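Local coordinates for protein putative Phosphate (Eubacterium rectale, PDB 3DAO) that is probably a hydrolase of the haloacid dehalogenase-like family, perhaps a phosphatase, of undetermined substrate, at residues Y123-G136 with M152-I166. Residues are numbered along the deposited sequence; the frame is centred on the assembly and turned at random.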
loop_
_atom_site.group_PDB
_atom_site.type_symbol
_atom_site.label_atom_id
_atom_site.label_comp_id
_atom_site.label_asym_id
_atom_site.label_seq_id
_atom_site.Cartn_x
_atom_site.Cartn_y
_atom_site.Cartn_z
ATOM N N TYR A 123 -16.010 -12.344 -0.040
ATOM C CA TYR A 123 -15.133 -11.527 -0.898
ATOM C C TYR A 123 -15.539 -10.075 -0.906
ATOM O O TYR A 123 -16.670 -9.718 -0.561
ATOM C CB TYR A 123 -15.014 -12.092 -2.317
ATOM C CG TYR A 123 -16.311 -12.379 -3.002
ATOM C CD1 TYR A 123 -16.966 -13.594 -2.805
ATOM C CD2 TYR A 123 -16.882 -11.454 -3.880
ATOM C CE1 TYR A 123 -18.142 -13.878 -3.443
ATOM C CE2 TYR A 123 -18.079 -11.737 -4.533
ATOM C CZ TYR A 123 -18.700 -12.950 -4.313
ATOM O OH TYR A 123 -19.896 -13.253 -4.944
ATOM N N PHE A 124 -14.570 -9.259 -1.284
ATOM C CA PHE A 124 -14.714 -7.805 -1.290
ATOM C C PHE A 124 -14.040 -7.224 -2.505
ATOM O O PHE A 124 -13.066 -7.790 -3.014
ATOM C CB PHE A 124 -14.051 -7.205 -0.036
ATOM C CG PHE A 124 -14.557 -7.805 1.261
ATOM C CD1 PHE A 124 -15.679 -7.277 1.885
ATOM C CD2 PHE A 124 -13.936 -8.902 1.808
ATOM C CE1 PHE A 124 -16.171 -7.846 3.040
ATOM C CE2 PHE A 124 -14.415 -9.484 2.936
ATOM C CZ PHE A 124 -15.527 -8.959 3.569
ATOM N N ALA A 125 -14.579 -6.122 -2.992
ATOM C CA ALA A 125 -13.978 -5.433 -4.152
ATOM C C ALA A 125 -13.786 -3.968 -3.756
ATOM O O ALA A 125 -14.747 -3.285 -3.387
ATOM C CB ALA A 125 -14.879 -5.557 -5.371
ATOM N N ALA A 126 -12.548 -3.512 -3.788
ATOM C CA ALA A 126 -12.214 -2.161 -3.312
ATOM C C ALA A 126 -11.873 -1.175 -4.408
ATOM O O ALA A 126 -11.278 -1.520 -5.399
ATOM C CB ALA A 126 -11.049 -2.221 -2.317
ATOM N N THR A 127 -12.288 0.065 -4.173
ATOM C CA THR A 127 -11.902 1.208 -5.002
ATOM C C THR A 127 -10.987 2.075 -4.107
ATOM O O THR A 127 -10.759 1.742 -2.935
ATOM C CB THR A 127 -13.110 2.039 -5.468
ATOM O OG1 THR A 127 -13.528 2.919 -4.418
ATOM C CG2 THR A 127 -14.252 1.113 -5.859
ATOM N N PRO A 128 -10.453 3.182 -4.636
ATOM C CA PRO A 128 -9.598 3.996 -3.784
ATOM C C PRO A 128 -10.333 4.644 -2.631
ATOM O O PRO A 128 -9.724 4.993 -1.616
ATOM C CB PRO A 128 -9.062 5.073 -4.732
ATOM C CG PRO A 128 -9.173 4.498 -6.102
ATOM C CD PRO A 128 -10.340 3.528 -6.057
ATOM N N ASP A 129 -11.644 4.744 -2.757
ATOM C CA ASP A 129 -12.455 5.458 -1.788
ATOM C C ASP A 129 -13.275 4.597 -0.826
ATOM O O ASP A 129 -13.582 5.001 0.297
ATOM C CB ASP A 129 -13.418 6.360 -2.547
ATOM C CG ASP A 129 -12.698 7.319 -3.425
ATOM O OD1 ASP A 129 -11.798 7.990 -2.891
ATOM O OD2 ASP A 129 -13.008 7.390 -4.638
ATOM N N PHE A 130 -13.703 3.449 -1.301
ATOM C CA PHE A 130 -14.488 2.571 -0.462
ATOM C C PHE A 130 -14.367 1.149 -0.922
ATOM O O PHE A 130 -13.766 0.854 -1.953
ATOM C CB PHE A 130 -15.952 3.010 -0.418
ATOM C CG PHE A 130 -16.462 3.512 -1.726
ATOM C CD1 PHE A 130 -16.729 2.638 -2.745
ATOM C CD2 PHE A 130 -16.623 4.860 -1.943
ATOM C CE1 PHE A 130 -17.171 3.103 -3.949
ATOM C CE2 PHE A 130 -17.051 5.326 -3.143
ATOM C CZ PHE A 130 -17.319 4.453 -4.147
ATOM N N CYS A 131 -14.957 0.298 -0.109
ATOM C CA CYS A 131 -14.908 -1.145 -0.317
ATOM C C CYS A 131 -16.286 -1.755 -0.333
ATOM O O CYS A 131 -17.073 -1.599 0.612
ATOM C CB CYS A 131 -14.078 -1.783 0.771
ATOM S SG CYS A 131 -13.746 -3.562 0.424
ATOM N N PHE A 132 -16.575 -2.419 -1.447
ATOM C CA PHE A 132 -17.849 -3.113 -1.664
ATOM C C PHE A 132 -17.894 -4.501 -1.034
ATOM O O PHE A 132 -16.938 -5.276 -1.091
ATOM C CB PHE A 132 -18.117 -3.299 -3.159
ATOM C CG PHE A 132 -18.335 -2.032 -3.909
ATOM C CD1 PHE A 132 -19.541 -1.352 -3.797
ATOM C CD2 PHE A 132 -17.369 -1.551 -4.775
ATOM C CE1 PHE A 132 -19.768 -0.187 -4.512
ATOM C CE2 PHE A 132 -17.587 -0.378 -5.493
ATOM C CZ PHE A 132 -18.803 0.302 -5.357
ATOM N N ALA A 133 -19.041 -4.783 -0.430
ATOM C CA ALA A 133 -19.318 -6.066 0.221
ATOM C C ALA A 133 -20.754 -6.461 -0.072
ATOM O O ALA A 133 -21.609 -5.596 -0.188
ATOM C CB ALA A 133 -19.135 -5.974 1.769
ATOM N N GLU A 134 -21.007 -7.761 -0.180
ATOM C CA GLU A 134 -22.378 -8.241 -0.369
ATOM C C GLU A 134 -23.033 -8.606 0.947
ATOM O O GLU A 134 -24.243 -8.705 1.020
ATOM C CB GLU A 134 -22.459 -9.415 -1.344
ATOM C CG GLU A 134 -22.046 -8.986 -2.732
ATOM C CD GLU A 134 -22.092 -10.087 -3.749
ATOM O OE1 GLU A 134 -22.491 -11.208 -3.402
ATOM O OE2 GLU A 134 -21.739 -9.816 -4.926
ATOM N N ASP A 135 -22.229 -8.810 1.985
ATOM C CA ASP A 135 -22.764 -9.181 3.314
ATOM C C ASP A 135 -22.373 -8.199 4.402
ATOM O O ASP A 135 -21.264 -8.237 4.938
ATOM C CB ASP A 135 -22.291 -10.569 3.696
ATOM C CG ASP A 135 -22.904 -11.075 4.992
ATOM O OD1 ASP A 135 -23.769 -10.399 5.581
ATOM O OD2 ASP A 135 -22.524 -12.184 5.396
ATOM N N GLY A 136 -23.322 -7.355 4.755
ATOM C CA GLY A 136 -23.096 -6.315 5.714
ATOM C C GLY A 136 -23.373 -6.710 7.141
ATOM O O GLY A 136 -23.283 -5.904 8.047
HETATM N N MSE A 152 -17.152 1.281 3.851
HETATM C CA MSE A 152 -17.736 0.098 3.254
HETATM C C MSE A 152 -19.038 0.462 2.581
HETATM O O MSE A 152 -19.678 1.461 2.949
HETATM C CB MSE A 152 -18.010 -0.949 4.338
HETATM C CG MSE A 152 -16.829 -1.307 5.200
HETATM SE SE MSE A 152 -15.342 -2.110 4.261
HETATM C CE MSE A 152 -16.281 -3.696 3.619
ATOM N N ARG A 153 -19.359 -0.264 1.505
ATOM C CA ARG A 153 -20.640 -0.091 0.827
ATOM C C ARG A 153 -21.215 -1.469 0.546
ATOM O O ARG A 153 -20.603 -2.294 -0.124
ATOM C CB ARG A 153 -20.546 0.764 -0.451
ATOM C CG ARG A 153 -19.768 2.062 -0.221
ATOM C CD ARG A 153 -20.293 3.313 -0.934
ATOM N NE ARG A 153 -20.561 3.166 -2.350
ATOM C CZ ARG A 153 -20.594 4.194 -3.190
ATOM N NH1 ARG A 153 -20.302 5.408 -2.764
ATOM N NH2 ARG A 153 -20.857 3.997 -4.461
ATOM N N GLU A 154 -22.383 -1.697 1.108
ATOM C CA GLU A 154 -23.092 -2.947 0.913
ATOM C C GLU A 154 -23.876 -2.847 -0.390
ATOM O O GLU A 154 -24.555 -1.857 -0.657
ATOM C CB GLU A 154 -23.988 -3.252 2.114
ATOM C CG GLU A 154 -24.712 -4.574 2.015
ATOM C CD GLU A 154 -25.447 -4.963 3.275
ATOM O OE1 GLU A 154 -25.578 -4.113 4.204
ATOM O OE2 GLU A 154 -25.876 -6.141 3.329
ATOM N N VAL A 155 -23.731 -3.865 -1.212
ATOM C CA VAL A 155 -24.464 -3.977 -2.477
ATOM C C VAL A 155 -25.024 -5.389 -2.634
ATOM O O VAL A 155 -24.539 -6.334 -2.008
ATOM C CB VAL A 155 -23.593 -3.620 -3.678
ATOM C CG1 VAL A 155 -23.157 -2.184 -3.593
ATOM C CG2 VAL A 155 -22.392 -4.579 -3.795
ATOM N N ASP A 156 -26.011 -5.571 -3.521
ATOM C CA ASP A 156 -26.615 -6.897 -3.694
ATOM C C ASP A 156 -25.725 -7.851 -4.474
ATOM O O ASP A 156 -25.681 -9.042 -4.180
ATOM C CB ASP A 156 -27.991 -6.824 -4.400
ATOM C CG ASP A 156 -28.663 -8.182 -4.502
ATOM O OD1 ASP A 156 -28.945 -8.801 -3.455
ATOM O OD2 ASP A 156 -28.911 -8.650 -5.633
ATOM N N ASP A 157 -25.029 -7.315 -5.463
ATOM C CA ASP A 157 -24.207 -8.142 -6.370
ATOM C C ASP A 157 -23.089 -7.336 -6.997
ATOM O O ASP A 157 -23.305 -6.474 -7.827
ATOM C CB ASP A 157 -25.154 -8.742 -7.443
ATOM C CG ASP A 157 -24.487 -9.706 -8.391
ATOM O OD1 ASP A 157 -23.248 -9.782 -8.508
ATOM O OD2 ASP A 157 -25.256 -10.414 -9.080
ATOM N N ILE A 158 -21.872 -7.647 -6.568
ATOM C CA ILE A 158 -20.687 -6.926 -7.039
ATOM C C ILE A 158 -20.522 -7.055 -8.560
ATOM O O ILE A 158 -20.027 -6.140 -9.209
ATOM C CB ILE A 158 -19.412 -7.384 -6.272
ATOM C CG1 ILE A 158 -19.501 -6.917 -4.811
ATOM C CG2 ILE A 158 -18.195 -6.801 -6.845
ATOM C CD1 ILE A 158 -18.373 -7.487 -3.917
ATOM N N THR A 159 -20.987 -8.165 -9.127
ATOM C CA THR A 159 -20.787 -8.402 -10.569
ATOM C C THR A 159 -21.734 -7.542 -11.383
ATOM O O THR A 159 -21.625 -7.488 -12.599
ATOM C CB THR A 159 -20.967 -9.878 -11.008
ATOM O OG1 THR A 159 -22.344 -10.272 -10.881
ATOM C CG2 THR A 159 -20.075 -10.818 -10.204
ATOM N N ARG A 160 -22.624 -6.840 -10.706
ATOM C CA ARG A 160 -23.589 -5.978 -11.385
ATOM C C ARG A 160 -23.154 -4.518 -11.302
ATOM O O ARG A 160 -23.801 -3.637 -11.831
ATOM C CB ARG A 160 -25.023 -6.235 -10.887
ATOM C CG ARG A 160 -25.508 -7.650 -11.280
ATOM C CD ARG A 160 -27.000 -7.864 -11.123
ATOM N NE ARG A 160 -27.453 -9.083 -11.804
ATOM C CZ ARG A 160 -27.897 -10.184 -11.202
ATOM N NH1 ARG A 160 -27.980 -10.245 -9.872
ATOM N NH2 ARG A 160 -28.281 -11.224 -11.941
ATOM N N LEU A 161 -22.002 -4.286 -10.687
ATOM C CA LEU A 161 -21.474 -2.930 -10.607
ATOM C C LEU A 161 -20.806 -2.548 -11.917
ATOM O O LEU A 161 -20.256 -3.364 -12.651
ATOM C CB LEU A 161 -20.463 -2.761 -9.484
ATOM C CG LEU A 161 -20.972 -3.053 -8.089
ATOM C CD1 LEU A 161 -19.811 -3.038 -7.114
ATOM C CD2 LEU A 161 -22.035 -2.020 -7.710
ATOM N N ASP A 162 -20.884 -1.265 -12.198
ATOM C CA ASP A 162 -20.294 -0.711 -13.398
ATOM C C ASP A 162 -19.278 0.305 -12.954
ATOM O O ASP A 162 -19.617 1.438 -12.659
ATOM C CB ASP A 162 -21.371 -0.024 -14.234
ATOM C CG ASP A 162 -20.830 0.538 -15.516
ATOM O OD1 ASP A 162 -19.848 -0.028 -16.044
ATOM O OD2 ASP A 162 -21.407 1.530 -16.003
ATOM N N ARG A 163 -18.029 -0.129 -12.894
ATOM C CA ARG A 163 -16.962 0.718 -12.421
ATOM C C ARG A 163 -15.646 0.444 -13.102
ATOM O O ARG A 163 -15.398 -0.657 -13.607
ATOM C CB ARG A 163 -16.817 0.542 -10.921
ATOM C CG ARG A 163 -18.091 0.867 -10.187
ATOM C CD ARG A 163 -17.818 0.941 -8.775
ATOM N NE ARG A 163 -16.918 2.042 -8.500
ATOM C CZ ARG A 163 -17.316 3.200 -8.001
ATOM N NH1 ARG A 163 -18.596 3.389 -7.738
ATOM N NH2 ARG A 163 -16.447 4.157 -7.761
ATOM N N ASN A 164 -14.809 1.463 -13.068
ATOM C CA ASN A 164 -13.489 1.390 -13.709
ATOM C C ASN A 164 -12.359 1.625 -12.737
ATOM O O ASN A 164 -11.205 1.810 -13.146
ATOM C CB ASN A 164 -13.358 2.416 -14.840
ATOM C CG ASN A 164 -12.077 2.235 -15.648
ATOM O OD1 ASN A 164 -11.784 3.027 -16.554
ATOM N ND2 ASN A 164 -11.309 1.182 -15.332
ATOM N N ASP A 165 -12.699 1.548 -11.463
ATOM C CA ASP A 165 -11.734 1.789 -10.392
ATOM C C ASP A 165 -11.613 0.713 -9.324
ATOM O O ASP A 165 -11.360 1.038 -8.182
ATOM C CB ASP A 165 -12.044 3.118 -9.715
ATOM C CG ASP A 165 -13.418 3.168 -9.071
ATOM O OD1 ASP A 165 -14.222 2.227 -9.248
ATOM O OD2 ASP A 165 -13.710 4.164 -8.362
ATOM N N ILE A 166 -11.848 -0.540 -9.700
ATOM C CA ILE A 166 -11.606 -1.667 -8.778
ATOM C C ILE A 166 -10.103 -1.902 -8.754
ATOM O O ILE A 166 -9.469 -2.304 -9.749
ATOM C CB ILE A 166 -12.402 -2.947 -9.153
ATOM C CG1 ILE A 166 -13.914 -2.658 -9.127
ATOM C CG2 ILE A 166 -12.048 -4.055 -8.209
ATOM C CD1 ILE A 166 -14.441 -2.109 -7.863
HETATM O O HOH W 1 -20.857 -11.508 -6.741
HETATM O O HOH W 2 -13.974 5.123 -5.715
#
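Strand 152-154 lies parallel to strand 131-133, tied by three backbone hydrogen bonds: Arg153 N to Cys131 O, Ala133 N to Arg153 O (3.0 Å) and Val155 N to Ala133 O. Helix 139-146 makes the beta-alpha-beta crossover between them, and its Phe141 packs against Ala133 and selenomethionine Met152, whose bent chain lays SE 3.7 Å from Cys131 CB. On the face carrying Phe132 the packing is mixed aromatic and aliphatic. The Phe132 ring takes Leu161 CD1 over its centre (3.5 Å from the centroid), and Ile158 CG2 sits 3.8 Å from Ala125 CB. Phe130, its CG set between backbone N and carbonyl carbon (chi1 38°), turns one face to Arg153, whose guanidinium, in one of two conformers, stacks flat on it in a cation-pi contact, planes 14° apart. Arg163 lays CD 3.5 Å from Phe132 CE2 and grips Asp165 side-on, NE to OD1 and NH2 to OD2, both through syn lone pairs. Were Arg163 an alanine, the Asp165 carboxylate would probably lose its charge partner and a gap open beside the Phe132 ring. Thr127 OG1, which accepts Asp129 N in an ST turn, donates to a water that bonds Asp165 OD2 and Asp129 OD2. At the other end Glu134 OE2 accepts Ile158 N (2.7 Å, 171° at the hydrogen), and a second water links it to Tyr123 OH. Backbone pairing thus fixes the register of an outermost strand of the six-stranded sheet, consistent with a HAD cap domain, while apolar contacts and polar clasps hold segment 155-166 over the Phe132 face.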